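Side-chain contacts in putative branched-chain amino acid transport system substrate-binding protein (Rhodopseudomonas palustris, PDB 3TX6), which probably binds aromatic acids related to p-coumaric acid in the periplasm as the substrate-binding component of an ABC transporter: residues 36-41 against 293-298; 81-86 against 106-111; 125-130 against 156-161; 300-305 against 310-315. All blocks are in the same frame, centred on the assembly; numbering follows the deposited sequence.

Contact 1. Residues 36-41 against 293-298; sequences KEIGGH and VLERVV
I38 reaches from the short edge strand 37-38 onto helix 282-304 and touches it at L294, E295 and V298. The strand is an edge strand of a six-stranded mixed sheet, in one of the two alpha/beta lobes of the periplasmic binding protein fold. A type I' turn from I38 to H41 folds the strand back on strand 41-49. Two backbone bonds close this beta hairpin: I38 N to H41 O, 2.9 Å, and H41 N to I38 O, 2.9 Å. Both glycines of the turn have positive phi.

Along the helix, L294 comes first. Its CB lies 3.8 Å from I38 CD1, which also rests near the L294 carbonyl oxygen. The L294 side chain also touches I10 of strand 8-14. I38 CD1 lies 3.9 Å from E295 N, and the aliphatic E295 CG stands a little farther off. R296 and V297 point away from the strand. R296 forms a salt bridge with E323, and V297 packs on helix 310-322. One turn on from L294, V298 aims its CB at the strand and crosses the I38 side chain at about a right angle. Cut back to an alanine, I38 would lose CD1 and CG2, which would probably open a gap against L294 CB and weaken the touch on V298 CG1. I38 serves both turns because its branches diverge. CG1 carries CD1 to the L294 end, while I38 CG2, anti to the backbone N, meets V298 CG1 at 3.7 Å.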
# COMPACT_ATOMS: atom_id res chain seq x y z
N LYS A 36 -2.78 -10.89 19.56
CA LYS A 36 -2.53 -12.32 19.74
C LYS A 36 -3.83 -13.15 19.72
O LYS A 36 -3.81 -14.35 19.44
CB LYS A 36 -1.83 -12.58 21.09
CG LYS A 36 -0.34 -12.27 21.11
CD LYS A 36 0.26 -12.42 22.51
CE LYS A 36 0.21 -13.87 22.97
NZ LYS A 36 0.31 -14.04 24.44
N GLU A 37 -4.94 -12.49 20.03
CA GLU A 37 -6.22 -13.13 20.29
C GLU A 37 -7.26 -12.12 19.87
O GLU A 37 -7.01 -10.91 19.94
CB GLU A 37 -6.40 -13.38 21.79
CG GLU A 37 -5.47 -14.40 22.40
CD GLU A 37 -6.10 -15.08 23.59
OE1 GLU A 37 -7.12 -14.59 24.15
OE2 GLU A 37 -5.58 -16.13 23.96
N ILE A 38 -8.42 -12.59 19.41
CA ILE A 38 -9.57 -11.73 19.21
C ILE A 38 -10.78 -12.46 19.80
O ILE A 38 -11.03 -13.60 19.47
CB ILE A 38 -9.80 -11.36 17.73
CG1 ILE A 38 -8.59 -10.62 17.13
CG2 ILE A 38 -11.07 -10.51 17.60
CD1 ILE A 38 -8.67 -10.41 15.62
N GLY A 39 -11.49 -11.81 20.71
CA GLY A 39 -12.70 -12.42 21.29
C GLY A 39 -12.37 -13.65 22.11
O GLY A 39 -13.22 -14.53 22.29
N GLY A 40 -11.14 -13.72 22.61
CA GLY A 40 -10.70 -14.89 23.37
C GLY A 40 -10.19 -16.02 22.50
O GLY A 40 -9.67 -17.02 23.02
N HIS A 41 -10.32 -15.87 21.18
CA HIS A 41 -9.83 -16.88 20.26
C HIS A 41 -8.41 -16.55 19.85
O HIS A 41 -8.16 -15.46 19.32
CB HIS A 41 -10.71 -17.02 19.03
CG HIS A 41 -12.11 -17.46 19.35
ND1 HIS A 41 -12.52 -18.75 19.24
CD2 HIS A 41 -13.19 -16.75 19.82
CE1 HIS A 41 -13.80 -18.83 19.63
NE2 HIS A 41 -14.22 -17.63 19.96
N VAL A 293 -8.58 -4.17 11.30
CA VAL A 293 -9.85 -4.54 10.65
C VAL A 293 -10.41 -5.82 11.25
O VAL A 293 -11.62 -5.91 11.55
CB VAL A 293 -9.70 -4.59 9.10
CG1 VAL A 293 -10.92 -5.24 8.43
CG2 VAL A 293 -9.39 -3.22 8.55
N LEU A 294 -9.54 -6.84 11.41
CA LEU A 294 -9.95 -8.07 12.05
C LEU A 294 -10.48 -7.87 13.48
O LEU A 294 -11.45 -8.55 13.87
CB LEU A 294 -8.85 -9.12 12.03
CG LEU A 294 -8.45 -9.65 10.65
CD1 LEU A 294 -7.44 -10.80 10.80
CD2 LEU A 294 -9.67 -10.04 9.83
N GLU A 295 -9.89 -6.99 14.27
CA GLU A 295 -10.42 -6.71 15.59
C GLU A 295 -11.88 -6.20 15.57
O GLU A 295 -12.58 -6.42 16.54
CB GLU A 295 -9.56 -5.70 16.34
CG GLU A 295 -8.24 -6.24 16.82
CD GLU A 295 -7.47 -5.17 17.59
OE1 GLU A 295 -8.08 -4.31 18.27
OE2 GLU A 295 -6.27 -5.15 17.53
N ARG A 296 -12.30 -5.54 14.49
CA ARG A 296 -13.70 -5.10 14.31
C ARG A 296 -14.59 -6.21 13.76
O ARG A 296 -15.70 -6.42 14.27
CB ARG A 296 -13.83 -3.92 13.32
CG ARG A 296 -13.53 -2.58 13.92
CD ARG A 296 -14.63 -2.09 14.85
NE ARG A 296 -15.92 -1.76 14.25
CZ ARG A 296 -16.27 -0.58 13.71
NH1 ARG A 296 -15.43 0.43 13.60
NH2 ARG A 296 -17.48 -0.42 13.24
N VAL A 297 -14.12 -6.91 12.72
CA VAL A 297 -15.04 -7.76 11.99
C VAL A 297 -15.13 -9.18 12.60
O VAL A 297 -16.15 -9.84 12.51
CB VAL A 297 -14.76 -7.86 10.49
CG1 VAL A 297 -14.95 -6.52 9.78
CG2 VAL A 297 -13.44 -8.51 10.15
N VAL A 298 -14.05 -9.67 13.17
CA VAL A 298 -14.07 -11.02 13.75
C VAL A 298 -15.09 -11.15 14.89
O VAL A 298 -15.81 -12.16 14.93
CB VAL A 298 -12.64 -11.47 14.17
CG1 VAL A 298 -12.70 -12.69 15.12
CG2 VAL A 298 -11.78 -11.74 12.91

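Contact 2. Residues 81-86 against 106-111; sequences PTVAVS and PERAKW
R108 has its CG beside the backbone N (chi1 -66°), and its chain runs extended from CG to NE. This carries the side chain past S86 to V83 on helix 79-92. V83 sets CG1 anti to its own backbone N (chi1 168°). The V83 CG1 methyl lies over one face of the R108 guanidinium, 3.3 Å above its plane and displaced from its centre toward NH2. V83 CG1 is 3.4 Å from R108 NH2 and 3.6 Å from R108 CZ. S86, one helical turn on, meets the aliphatic start of the arginine. S86 OG is 3.3 Å from R108 CB and 3.4 Å from R108 CG.

R108 NH1 is hydrogen-bonded to P103 O. S86 OG is hydrogen-bonded to S112 OG. The contact lies in the lobe of the six-stranded sheet, with the V83 side chain about 9 Å from the bound 3-(4-hydroxy-phenyl)pyruvic acid.

Between the side chains of V83, S86 and R108 the touch is van der Waals. The polar link comes from N90 of helix 79-92, whose ND2 bonds to R108 O. The methyl covers part of a flat cationic face, and the bond to P103 probably helps to keep that face turned to V83.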
# COMPACT_ATOMS: atom_id res chain seq x y z
N PRO A 81 1.85 -10.15 -7.43
CA PRO A 81 1.46 -11.30 -6.58
C PRO A 81 0.10 -11.08 -5.85
O PRO A 81 -0.56 -12.05 -5.44
CB PRO A 81 2.62 -11.41 -5.60
CG PRO A 81 3.24 -10.06 -5.57
CD PRO A 81 3.09 -9.53 -6.98
N THR A 82 -0.28 -9.82 -5.61
CA THR A 82 -1.53 -9.50 -4.91
C THR A 82 -2.73 -9.86 -5.80
O THR A 82 -3.75 -10.41 -5.31
CB THR A 82 -1.58 -8.02 -4.51
OG1 THR A 82 -0.50 -7.76 -3.62
CG2 THR A 82 -2.88 -7.62 -3.79
N VAL A 83 -2.60 -9.62 -7.11
CA VAL A 83 -3.60 -10.09 -8.06
C VAL A 83 -3.77 -11.61 -7.97
O VAL A 83 -4.89 -12.13 -7.90
CB VAL A 83 -3.31 -9.61 -9.48
CG1 VAL A 83 -4.18 -10.34 -10.51
CG2 VAL A 83 -3.49 -8.06 -9.59
N ALA A 84 -2.65 -12.31 -7.89
CA ALA A 84 -2.64 -13.76 -7.75
C ALA A 84 -3.36 -14.23 -6.48
O ALA A 84 -4.14 -15.21 -6.53
CB ALA A 84 -1.22 -14.32 -7.80
N VAL A 85 -3.09 -13.59 -5.35
CA VAL A 85 -3.74 -13.95 -4.12
C VAL A 85 -5.24 -13.75 -4.25
O VAL A 85 -6.02 -14.58 -3.81
CB VAL A 85 -3.17 -13.16 -2.93
CG1 VAL A 85 -3.95 -13.46 -1.65
CG2 VAL A 85 -1.67 -13.48 -2.72
N SER A 86 -5.65 -12.64 -4.86
CA SER A 86 -7.07 -12.35 -5.06
C SER A 86 -7.75 -13.41 -5.90
O SER A 86 -8.88 -13.83 -5.57
CB SER A 86 -7.28 -10.92 -5.66
OG SER A 86 -8.63 -10.63 -5.79
N PRO A 106 -14.74 -6.55 -10.96
CA PRO A 106 -15.90 -7.28 -10.47
C PRO A 106 -15.62 -8.76 -10.12
O PRO A 106 -16.17 -9.28 -9.18
CB PRO A 106 -16.89 -7.13 -11.63
CG PRO A 106 -16.55 -5.78 -12.21
CD PRO A 106 -15.06 -5.76 -12.17
N GLU A 107 -14.70 -9.39 -10.84
CA GLU A 107 -14.28 -10.77 -10.58
C GLU A 107 -13.53 -10.98 -9.25
O GLU A 107 -13.53 -12.08 -8.67
CB GLU A 107 -13.38 -11.20 -11.74
CG GLU A 107 -13.18 -12.69 -11.83
CD GLU A 107 -14.49 -13.44 -12.05
OE1 GLU A 107 -15.49 -12.82 -12.49
OE2 GLU A 107 -14.52 -14.66 -11.76
N ARG A 108 -12.91 -9.93 -8.76
CA ARG A 108 -12.13 -9.96 -7.52
C ARG A 108 -12.85 -9.37 -6.31
O ARG A 108 -12.40 -9.52 -5.18
CB ARG A 108 -10.85 -9.21 -7.78
CG ARG A 108 -9.94 -9.86 -8.78
CD ARG A 108 -8.76 -8.97 -9.17
NE ARG A 108 -8.12 -9.58 -10.34
CZ ARG A 108 -7.46 -8.94 -11.26
NH1 ARG A 108 -7.33 -7.62 -11.18
NH2 ARG A 108 -6.94 -9.61 -12.29
N ALA A 109 -13.91 -8.63 -6.56
CA ALA A 109 -14.50 -7.77 -5.52
C ALA A 109 -15.21 -8.52 -4.42
O ALA A 109 -15.30 -8.01 -3.31
CB ALA A 109 -15.47 -6.74 -6.09
N LYS A 110 -15.75 -9.70 -4.70
CA LYS A 110 -16.56 -10.34 -3.67
C LYS A 110 -15.74 -10.66 -2.43
O LYS A 110 -16.19 -10.40 -1.35
CB LYS A 110 -17.22 -11.60 -4.20
CG LYS A 110 -18.17 -12.22 -3.19
CD LYS A 110 -19.04 -13.31 -3.77
CE LYS A 110 -19.86 -14.01 -2.67
NZ LYS A 110 -20.85 -15.04 -3.09
N TRP A 111 -14.55 -11.23 -2.61
CA TRP A 111 -13.75 -11.72 -1.47
C TRP A 111 -12.56 -10.88 -1.11
O TRP A 111 -11.97 -11.12 -0.08
CB TRP A 111 -13.37 -13.17 -1.66
CG TRP A 111 -14.57 -14.06 -1.63
CD1 TRP A 111 -15.27 -14.56 -2.72
CD2 TRP A 111 -15.26 -14.54 -0.45
NE1 TRP A 111 -16.31 -15.32 -2.27
CE2 TRP A 111 -16.38 -15.31 -0.92
CE3 TRP A 111 -15.06 -14.37 0.91
CZ2 TRP A 111 -17.26 -15.94 -0.03
CZ3 TRP A 111 -15.95 -15.01 1.80
CH2 TRP A 111 -17.04 -15.76 1.33

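Contact 3. Residues 125-130 against 156-161; sequences VLYEHM and KKQGEA
Between segments 125-130 and 156-161 the nearest CA atoms are those of Y127 and G159, 6.1 Å apart. The second segment has a wider, pi-type turn at 156-159. G159 presents bare backbone to the tyrosine. A CB there would lie 3.7 Å from Y127 CE2.

The Y127 ring takes the G159 CA over one face in a CH-pi contact. The carbon is 4.0 Å from the ring centroid and 26° off the ring normal. The nearest ring atom, Y127 CD2, is 3.7 Å from G159 CA. Q158 meets the ring at its edge, in plane, with its CG 4.0 Å from Y127 CD2. The Q158 chain sets CG anti to the backbone N (chi1 179°) and stays extended beyond it, which carries its amide to P120 O of helix 119-130. Q158 NE2 is hydrogen-bonded there and also to D154 OD1, one turn back on its own helix. D154 OD2 is hydrogen-bonded to Y127 OH, so one carboxylate holds both side chains.

Around the pair, Y127 also packs on W151 and L155 of helix 146-161 and on M162 and L164 in the loop before strand 165-172. On the same helix as Y127, L126 rests on strands 218-221 and 242-245 of the seven-stranded sheet.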
# COMPACT_ATOMS: atom_id res chain seq x y z
N VAL A 125 -4.07 14.04 -4.47
CA VAL A 125 -3.29 14.86 -3.55
C VAL A 125 -2.04 15.39 -4.27
O VAL A 125 -1.60 16.52 -4.06
CB VAL A 125 -3.03 14.20 -2.16
CG1 VAL A 125 -1.85 13.20 -2.15
CG2 VAL A 125 -2.83 15.26 -1.11
N LEU A 126 -1.45 14.60 -5.13
CA LEU A 126 -0.28 15.04 -5.88
C LEU A 126 -0.63 16.08 -6.93
O LEU A 126 0.06 17.09 -7.06
CB LEU A 126 0.39 13.86 -6.57
CG LEU A 126 0.96 12.74 -5.66
CD1 LEU A 126 1.45 11.56 -6.53
CD2 LEU A 126 2.08 13.27 -4.77
N TYR A 127 -1.69 15.83 -7.69
CA TYR A 127 -2.08 16.77 -8.75
C TYR A 127 -2.57 18.11 -8.16
O TYR A 127 -2.36 19.16 -8.77
CB TYR A 127 -3.14 16.20 -9.71
CG TYR A 127 -2.92 14.75 -10.13
CD1 TYR A 127 -1.66 14.25 -10.35
CD2 TYR A 127 -4.00 13.87 -10.32
CE1 TYR A 127 -1.45 12.93 -10.67
CE2 TYR A 127 -3.80 12.55 -10.67
CZ TYR A 127 -2.52 12.08 -10.82
OH TYR A 127 -2.25 10.77 -11.16
N GLU A 128 -3.25 18.07 -7.03
CA GLU A 128 -3.69 19.30 -6.36
C GLU A 128 -2.49 20.17 -6.07
O GLU A 128 -2.53 21.37 -6.29
CB GLU A 128 -4.46 19.03 -5.06
CG GLU A 128 -5.91 18.58 -5.30
CD GLU A 128 -6.65 18.16 -4.03
OE1 GLU A 128 -6.00 17.96 -2.98
OE2 GLU A 128 -7.91 18.04 -4.09
N HIS A 129 -1.44 19.55 -5.50
CA HIS A 129 -0.21 20.26 -5.25
C HIS A 129 0.41 20.81 -6.49
O HIS A 129 0.86 21.98 -6.49
CB HIS A 129 0.76 19.37 -4.51
CG HIS A 129 2.00 20.07 -4.09
ND1 HIS A 129 3.07 20.18 -4.90
CD2 HIS A 129 2.31 20.72 -2.90
CE1 HIS A 129 4.03 20.90 -4.24
NE2 HIS A 129 3.57 21.18 -3.01
N MSE A 130 0.47 20.01 -7.55
CA MSE A 130 1.00 20.47 -8.84
C MSE A 130 0.30 21.77 -9.22
O MSE A 130 0.95 22.75 -9.52
CB MSE A 130 0.85 19.39 -9.92
CG MSE A 130 1.74 18.13 -9.74
SE MSE A 130 1.36 16.89 -11.24
CE MSE A 130 2.27 15.32 -10.42
N LYS A 156 -3.72 10.46 -16.61
CA LYS A 156 -4.34 10.84 -17.86
C LYS A 156 -5.79 11.25 -17.59
O LYS A 156 -6.25 12.26 -18.11
CB LYS A 156 -4.32 9.63 -18.80
CG LYS A 156 -4.23 9.90 -20.29
CD LYS A 156 -3.85 8.58 -20.98
CE LYS A 156 -4.99 7.57 -20.97
NZ LYS A 156 -4.62 6.13 -20.76
N LYS A 157 -6.50 10.50 -16.73
CA LYS A 157 -7.93 10.75 -16.56
C LYS A 157 -8.16 11.90 -15.57
O LYS A 157 -8.75 12.93 -15.90
CB LYS A 157 -8.65 9.46 -16.15
CG LYS A 157 -10.13 9.64 -15.80
CD LYS A 157 -10.77 8.31 -15.38
CE LYS A 157 -12.23 8.50 -14.95
NZ LYS A 157 -12.87 7.29 -14.36
N GLN A 158 -7.66 11.73 -14.37
CA GLN A 158 -7.85 12.68 -13.32
C GLN A 158 -6.92 13.87 -13.50
O GLN A 158 -7.32 15.06 -13.35
CB GLN A 158 -7.66 11.96 -11.95
CG GLN A 158 -7.84 12.91 -10.81
CD GLN A 158 -7.91 12.27 -9.46
OE1 GLN A 158 -8.53 12.86 -8.56
NE2 GLN A 158 -7.29 11.09 -9.28
N GLY A 159 -5.68 13.57 -13.84
CA GLY A 159 -4.66 14.61 -13.85
C GLY A 159 -4.89 15.63 -14.94
O GLY A 159 -4.89 16.84 -14.69
N GLU A 160 -5.14 15.16 -16.14
CA GLU A 160 -5.46 16.05 -17.24
C GLU A 160 -6.66 16.87 -16.94
O GLU A 160 -6.68 18.02 -17.30
CB GLU A 160 -5.76 15.30 -18.53
CG GLU A 160 -4.57 14.67 -19.22
CD GLU A 160 -4.96 14.00 -20.54
OE1 GLU A 160 -6.17 13.76 -20.81
OE2 GLU A 160 -4.05 13.70 -21.33
N ALA A 161 -7.68 16.27 -16.33
CA ALA A 161 -8.90 17.03 -16.02
C ALA A 161 -8.65 18.16 -14.97
O ALA A 161 -9.49 19.07 -14.82
CB ALA A 161 -10.02 16.10 -15.55

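Contact 4. Residues 300-305 against 310-315; sequences VALKTA and QEFREA
F312 lays its ring alongside the end of helix 282-304, meeting A301, L302 and A305. Helices 282-304 and 310-322 form an alpha-alpha hairpin, two helices joined by a short loop, in the periplasmic binding protein fold. The axes of the pieces 300-304 and 310-315 approach to 8.7 Å, with 142° between their directions, roughly antiparallel.

The ring is set by a CG anti to the F312 backbone N (chi1 -168°), which swings it toward the first helix. Its CE1 corner then lies between two side chains. A301 CB approaches F312 CE1 to 3.6 Å, and L302 CD2 to 3.8 Å. Both come in obliquely to the ring. L302 starts out pointing away from helix 310-322, but its outer part, CG and CD2, comes back to the phenyl group. A serine in place of F312 would probably leave A301 and L302 without their aromatic partner and open a gap between the helices.

Small residues let the backbones come close. A301 and A315 direct their methyls at each other, with CB atoms 3.8 Å apart and CA atoms 4.8 Å apart. T304 OG1 passes beside the A315 methyl. Farther along, A305 turns its methyl to the first turn of helix 310-322, over the link from E311 to F312. F312 N is hydrogen-bonded to T309 OG1. The A305 CB lies 3.5 Å from that same F312 N and 4.0 Å from F312 CB.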
# COMPACT_ATOMS: atom_id res chain seq x y z
N VAL A 300 -17.87 -9.70 15.23
CA VAL A 300 -19.16 -9.77 14.56
C VAL A 300 -19.41 -11.19 14.01
O VAL A 300 -20.48 -11.80 14.29
CB VAL A 300 -19.30 -8.71 13.45
CG1 VAL A 300 -20.62 -8.87 12.69
CG2 VAL A 300 -19.16 -7.31 14.02
N ALA A 301 -18.42 -11.71 13.31
CA ALA A 301 -18.50 -13.05 12.75
C ALA A 301 -18.67 -14.09 13.87
O ALA A 301 -19.46 -15.05 13.73
CB ALA A 301 -17.27 -13.34 11.85
N LEU A 302 -17.96 -13.92 14.98
CA LEU A 302 -18.02 -14.88 16.10
C LEU A 302 -19.42 -14.98 16.77
O LEU A 302 -19.75 -15.97 17.40
CB LEU A 302 -16.98 -14.53 17.17
CG LEU A 302 -15.50 -14.87 16.89
CD1 LEU A 302 -14.54 -14.23 17.91
CD2 LEU A 302 -15.28 -16.36 16.79
N LYS A 303 -20.24 -13.95 16.60
CA LYS A 303 -21.58 -13.97 17.11
C LYS A 303 -22.42 -15.07 16.52
O LYS A 303 -23.28 -15.60 17.24
CB LYS A 303 -22.33 -12.64 16.96
CG LYS A 303 -21.77 -11.53 17.81
CD LYS A 303 -22.53 -10.22 17.58
CE LYS A 303 -22.02 -9.11 18.48
NZ LYS A 303 -22.79 -7.88 18.27
N THR A 304 -22.18 -15.37 15.23
CA THR A 304 -23.09 -16.21 14.45
C THR A 304 -22.43 -17.42 13.76
O THR A 304 -23.11 -18.23 13.14
CB THR A 304 -23.80 -15.39 13.39
OG1 THR A 304 -22.84 -14.87 12.46
CG2 THR A 304 -24.63 -14.24 14.03
N ALA A 305 -21.11 -17.56 13.86
CA ALA A 305 -20.40 -18.61 13.15
C ALA A 305 -19.14 -19.00 13.90
O ALA A 305 -18.53 -18.22 14.60
CB ALA A 305 -20.04 -18.14 11.72
N GLN A 310 -17.02 -22.42 6.57
CA GLN A 310 -17.44 -21.51 5.52
C GLN A 310 -18.36 -20.41 6.05
O GLN A 310 -18.32 -19.29 5.55
CB GLN A 310 -18.06 -22.23 4.29
CG GLN A 310 -18.22 -21.30 3.06
CD GLN A 310 -16.89 -20.69 2.57
OE1 GLN A 310 -15.85 -21.35 2.57
NE2 GLN A 310 -16.93 -19.43 2.12
N GLU A 311 -19.24 -20.77 6.98
CA GLU A 311 -20.15 -19.80 7.58
C GLU A 311 -19.39 -18.63 8.22
O GLU A 311 -19.83 -17.49 8.14
CB GLU A 311 -21.07 -20.48 8.59
CG GLU A 311 -22.04 -21.44 7.94
CD GLU A 311 -21.57 -22.89 7.90
OE1 GLU A 311 -20.37 -23.23 7.71
OE2 GLU A 311 -22.44 -23.75 8.09
N PHE A 312 -18.24 -18.93 8.82
CA PHE A 312 -17.38 -17.89 9.41
C PHE A 312 -16.76 -16.98 8.35
O PHE A 312 -16.78 -15.76 8.47
CB PHE A 312 -16.33 -18.52 10.26
CG PHE A 312 -15.56 -17.57 11.14
CD1 PHE A 312 -16.12 -16.96 12.26
CD2 PHE A 312 -14.23 -17.29 10.84
CE1 PHE A 312 -15.35 -16.09 13.02
CE2 PHE A 312 -13.48 -16.49 11.62
CZ PHE A 312 -14.03 -15.90 12.71
N ARG A 313 -16.26 -17.59 7.28
CA ARG A 313 -15.72 -16.83 6.18
C ARG A 313 -16.79 -15.91 5.57
O ARG A 313 -16.52 -14.73 5.29
CB ARG A 313 -15.10 -17.78 5.15
CG ARG A 313 -13.88 -18.52 5.69
CD ARG A 313 -13.12 -19.26 4.60
NE ARG A 313 -13.85 -20.40 4.04
CZ ARG A 313 -13.81 -21.63 4.55
NH1 ARG A 313 -13.06 -21.88 5.58
NH2 ARG A 313 -14.49 -22.61 3.99
N GLU A 314 -18.00 -16.43 5.40
CA GLU A 314 -19.09 -15.64 4.89
C GLU A 314 -19.45 -14.51 5.85
O GLU A 314 -19.71 -13.39 5.43
CB GLU A 314 -20.29 -16.55 4.59
CG GLU A 314 -21.54 -15.83 4.16
CD GLU A 314 -21.45 -15.23 2.77
OE1 GLU A 314 -20.45 -15.40 2.05
OE2 GLU A 314 -22.46 -14.60 2.36
N ALA A 315 -19.46 -14.78 7.15
CA ALA A 315 -19.82 -13.76 8.15
C ALA A 315 -18.74 -12.66 8.19
O ALA A 315 -19.07 -11.49 8.38
CB ALA A 315 -20.04 -14.37 9.53

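Overall arrangement
From the N terminus, segment 36-41 comes first, but contact 1 closes only at 293-298, across more than 250 residues. Contacts 2 and 3 both nest inside that loop, one after the other. Contact 2 closes a short loop through strand 96-98 in the same lobe as contact 1. Contact 3 closes its own through strand 137-143 in the other lobe, its centre 39 Å from that of contact 1. Contact 4 follows in series and closes the shortest loop, four residues long. It shares helix 282-304 with contact 1 and touches it where L302 meets H41. Through W111, which packs against Q310 and E314, contact 2 also meets contact 4.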